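Local coordinates for hypothetical conserved protein TTC0263 (Thermus thermophilus, PDB 2PL2) that is of unknown function but folds as an all-helical tetratricopeptide repeat protein, a family whose stacked helical hairpins commonly serve as scaffolds for protein-protein interaction, at residues Y76-Y87 with Y99-A110. Residues are numbered along the deposited sequence; the frame is centred on the assembly and turned at random.
Sequences YMVLSEAYVALY and YLEQALSVLKDA
Tyr83 is the knob at the middle of this antiparallel helix pair, set in a hole made by Tyr99, Gln102, Ala103 and Val106. With its CG anti to the carbonyl carbon (chi1 -76°), one face of the ring receives Gln102 CB, 3.8 Å from the Tyr83 ring centroid and almost on its normal. Small residues suit the tight centre: the CA atoms of Ser80 and Ala103 come within 4.7 Å, and the axes within 8.1 Å at 166°. Toward one end, Tyr76 CB meets Ala110 CB at 3.4 Å, while branched Val106 can reach Tyr76, Leu79 and Tyr83 at once. Toward the other, flat tyrosine rings offer faces to aliphatic groups: Leu86 CB covers Tyr99, and Leu100 CD2 lies 3.5 Å from the Tyr87 ring centroid. The solvent side is looser and more polar: exposed Asp109 brings its CB to Tyr76 CE1 at 3.9 Å, and the Gln102 amide is inclined 41° to the Tyr83 ring. Apolar and CH-pi packing mainly carries this tetratricopeptide repeat contact. Helix 55-68 packs against Tyr76, Leu79, Tyr83 and Leu86, helix 39-51 against Val78 and Ala82, and helix 118-130 against Met77, Ser80 and Val84.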
# COMPACT_ATOMS: atom_id res chain seq x y z
N TYR A 76 16.84 7.77 -10.18
CA TYR A 76 16.72 8.69 -9.07
C TYR A 76 15.30 8.64 -8.49
O TYR A 76 15.12 8.64 -7.27
CB TYR A 76 17.03 10.12 -9.53
CG TYR A 76 18.36 10.27 -10.25
CD1 TYR A 76 19.54 10.51 -9.56
CD2 TYR A 76 18.43 10.13 -11.64
CE1 TYR A 76 20.76 10.63 -10.23
CE2 TYR A 76 19.63 10.24 -12.31
CZ TYR A 76 20.80 10.48 -11.61
OH TYR A 76 22.00 10.58 -12.30
N MET A 77 14.29 8.59 -9.35
CA MET A 77 12.90 8.55 -8.87
C MET A 77 12.70 7.28 -8.04
O MET A 77 12.28 7.34 -6.88
CB MET A 77 11.91 8.59 -10.04
CG MET A 77 11.84 9.94 -10.79
SD MET A 77 11.13 11.34 -9.84
CE MET A 77 9.44 10.74 -9.62
N VAL A 78 13.02 6.13 -8.62
CA VAL A 78 12.88 4.86 -7.92
C VAL A 78 13.63 4.93 -6.59
O VAL A 78 13.05 4.76 -5.52
CB VAL A 78 13.45 3.71 -8.77
CG1 VAL A 78 13.57 2.45 -7.95
CG2 VAL A 78 12.54 3.48 -9.97
N LEU A 79 14.92 5.21 -6.67
CA LEU A 79 15.80 5.33 -5.51
C LEU A 79 15.23 6.33 -4.50
O LEU A 79 15.29 6.11 -3.30
CB LEU A 79 17.18 5.78 -6.00
CG LEU A 79 18.40 5.81 -5.08
CD1 LEU A 79 18.60 4.47 -4.42
CD2 LEU A 79 19.62 6.18 -5.92
N SER A 80 14.70 7.43 -5.01
CA SER A 80 14.12 8.48 -4.18
C SER A 80 12.93 8.00 -3.34
O SER A 80 12.85 8.27 -2.14
CB SER A 80 13.67 9.63 -5.06
OG SER A 80 12.88 10.54 -4.32
N GLU A 81 12.00 7.30 -3.98
CA GLU A 81 10.82 6.79 -3.29
C GLU A 81 11.19 5.67 -2.31
O GLU A 81 10.58 5.52 -1.26
CB GLU A 81 9.79 6.27 -4.30
CG GLU A 81 9.02 7.38 -5.00
CD GLU A 81 8.81 7.10 -6.47
OE1 GLU A 81 8.51 5.93 -6.80
OE2 GLU A 81 8.94 8.05 -7.29
N ALA A 82 12.21 4.90 -2.68
CA ALA A 82 12.68 3.82 -1.84
C ALA A 82 13.16 4.34 -0.49
O ALA A 82 12.89 3.72 0.54
CB ALA A 82 13.79 3.06 -2.55
N TYR A 83 13.86 5.47 -0.49
CA TYR A 83 14.35 6.04 0.77
C TYR A 83 13.20 6.53 1.65
O TYR A 83 13.28 6.46 2.88
CB TYR A 83 15.33 7.19 0.52
CG TYR A 83 16.70 6.72 0.10
CD1 TYR A 83 17.44 5.85 0.91
CD2 TYR A 83 17.23 7.11 -1.13
CE1 TYR A 83 18.67 5.37 0.49
CE2 TYR A 83 18.47 6.63 -1.55
CZ TYR A 83 19.18 5.77 -0.74
OH TYR A 83 20.40 5.28 -1.16
N VAL A 84 12.14 7.04 1.02
CA VAL A 84 10.98 7.52 1.76
C VAL A 84 10.27 6.34 2.44
O VAL A 84 9.86 6.44 3.59
CB VAL A 84 9.97 8.25 0.82
CG1 VAL A 84 8.68 8.53 1.58
CG2 VAL A 84 10.58 9.55 0.30
N ALA A 85 10.14 5.23 1.73
CA ALA A 85 9.49 4.06 2.30
C ALA A 85 10.26 3.67 3.55
O ALA A 85 9.68 3.42 4.60
CB ALA A 85 9.48 2.91 1.29
N LEU A 86 11.59 3.63 3.41
CA LEU A 86 12.48 3.29 4.51
C LEU A 86 12.35 4.30 5.66
O LEU A 86 12.61 3.96 6.82
CB LEU A 86 13.93 3.29 4.02
CG LEU A 86 14.38 2.18 3.07
CD1 LEU A 86 15.70 2.56 2.41
CD2 LEU A 86 14.51 0.88 3.84
N TYR A 87 11.95 5.53 5.34
CA TYR A 87 11.77 6.57 6.34
C TYR A 87 10.52 6.35 7.18
O TYR A 87 10.52 6.61 8.38
CB TYR A 87 11.65 7.95 5.69
CG TYR A 87 10.93 8.95 6.57
CD1 TYR A 87 11.53 9.45 7.72
CD2 TYR A 87 9.60 9.32 6.30
CE1 TYR A 87 10.84 10.31 8.58
CE2 TYR A 87 8.91 10.17 7.15
CZ TYR A 87 9.53 10.66 8.29
OH TYR A 87 8.86 11.50 9.15
N TYR A 99 17.62 8.82 5.84
CA TYR A 99 17.02 8.31 4.61
C TYR A 99 16.36 9.43 3.78
O TYR A 99 16.48 9.48 2.56
CB TYR A 99 15.96 7.26 4.95
CG TYR A 99 16.48 5.98 5.59
CD1 TYR A 99 17.32 5.11 4.90
CD2 TYR A 99 16.07 5.61 6.88
CE1 TYR A 99 17.75 3.91 5.48
CE2 TYR A 99 16.48 4.42 7.45
CZ TYR A 99 17.33 3.57 6.75
OH TYR A 99 17.76 2.41 7.35
N LEU A 100 15.66 10.33 4.47
CA LEU A 100 14.98 11.45 3.83
C LEU A 100 16.01 12.38 3.24
O LEU A 100 15.83 12.94 2.16
CB LEU A 100 14.15 12.21 4.88
CG LEU A 100 12.61 12.23 4.81
CD1 LEU A 100 12.06 10.91 4.30
CD2 LEU A 100 12.08 12.55 6.22
N GLU A 101 17.11 12.53 3.97
CA GLU A 101 18.22 13.38 3.55
C GLU A 101 18.80 12.81 2.25
O GLU A 101 19.15 13.57 1.34
CB GLU A 101 19.30 13.39 4.63
CG GLU A 101 20.09 14.68 4.72
CD GLU A 101 19.34 15.77 5.44
OE1 GLU A 101 18.75 15.48 6.52
OE2 GLU A 101 19.34 16.92 4.94
N GLN A 102 18.87 11.48 2.18
CA GLN A 102 19.39 10.81 0.98
C GLN A 102 18.44 11.01 -0.19
O GLN A 102 18.88 11.15 -1.34
CB GLN A 102 19.56 9.30 1.23
CG GLN A 102 20.57 8.95 2.31
CD GLN A 102 20.93 7.47 2.30
OE1 GLN A 102 21.62 6.99 1.39
NE2 GLN A 102 20.47 6.74 3.31
N ALA A 103 17.15 11.00 0.11
CA ALA A 103 16.12 11.19 -0.90
C ALA A 103 16.22 12.59 -1.48
O ALA A 103 16.05 12.78 -2.68
CB ALA A 103 14.72 10.94 -0.31
N LEU A 104 16.50 13.57 -0.63
CA LEU A 104 16.65 14.96 -1.07
C LEU A 104 17.88 15.08 -1.95
O LEU A 104 17.88 15.79 -2.95
CB LEU A 104 16.83 15.90 0.11
CG LEU A 104 15.61 16.49 0.81
CD1 LEU A 104 16.09 17.59 1.75
CD2 LEU A 104 14.64 17.07 -0.21
N SER A 105 18.93 14.38 -1.54
CA SER A 105 20.19 14.42 -2.27
C SER A 105 20.05 13.83 -3.66
O SER A 105 20.49 14.42 -4.64
CB SER A 105 21.26 13.66 -1.48
OG SER A 105 22.53 13.80 -2.08
N VAL A 106 19.43 12.66 -3.74
CA VAL A 106 19.26 11.99 -5.02
C VAL A 106 18.33 12.77 -5.95
O VAL A 106 18.52 12.82 -7.16
CB VAL A 106 18.73 10.55 -4.80
CG1 VAL A 106 18.50 9.88 -6.12
CG2 VAL A 106 19.72 9.74 -3.96
N LEU A 107 17.31 13.39 -5.36
CA LEU A 107 16.37 14.18 -6.14
C LEU A 107 17.12 15.37 -6.70
O LEU A 107 16.94 15.73 -7.86
CB LEU A 107 15.19 14.63 -5.26
CG LEU A 107 14.17 13.55 -4.93
CD1 LEU A 107 13.19 14.06 -3.88
CD2 LEU A 107 13.42 13.16 -6.19
N LYS A 108 17.98 15.96 -5.87
CA LYS A 108 18.79 17.10 -6.30
C LYS A 108 19.67 16.71 -7.49
O LYS A 108 19.75 17.45 -8.47
CB LYS A 108 19.65 17.58 -5.14
CG LYS A 108 20.31 18.91 -5.39
CD LYS A 108 19.27 20.01 -5.58
CE LYS A 108 19.93 21.34 -5.92
NZ LYS A 108 18.90 22.42 -6.10
N ASP A 109 20.34 15.56 -7.41
CA ASP A 109 21.20 15.09 -8.51
C ASP A 109 20.36 14.92 -9.76
O ASP A 109 20.80 15.22 -10.87
CB ASP A 109 21.87 13.74 -8.21
CG ASP A 109 22.71 13.74 -6.95
OD1 ASP A 109 23.23 14.81 -6.56
OD2 ASP A 109 22.85 12.65 -6.35
N ALA A 110 19.15 14.39 -9.59
CA ALA A 110 18.27 14.19 -10.74
C ALA A 110 17.93 15.55 -11.36
O ALA A 110 17.79 15.68 -12.57
CB ALA A 110 17.00 13.48 -10.30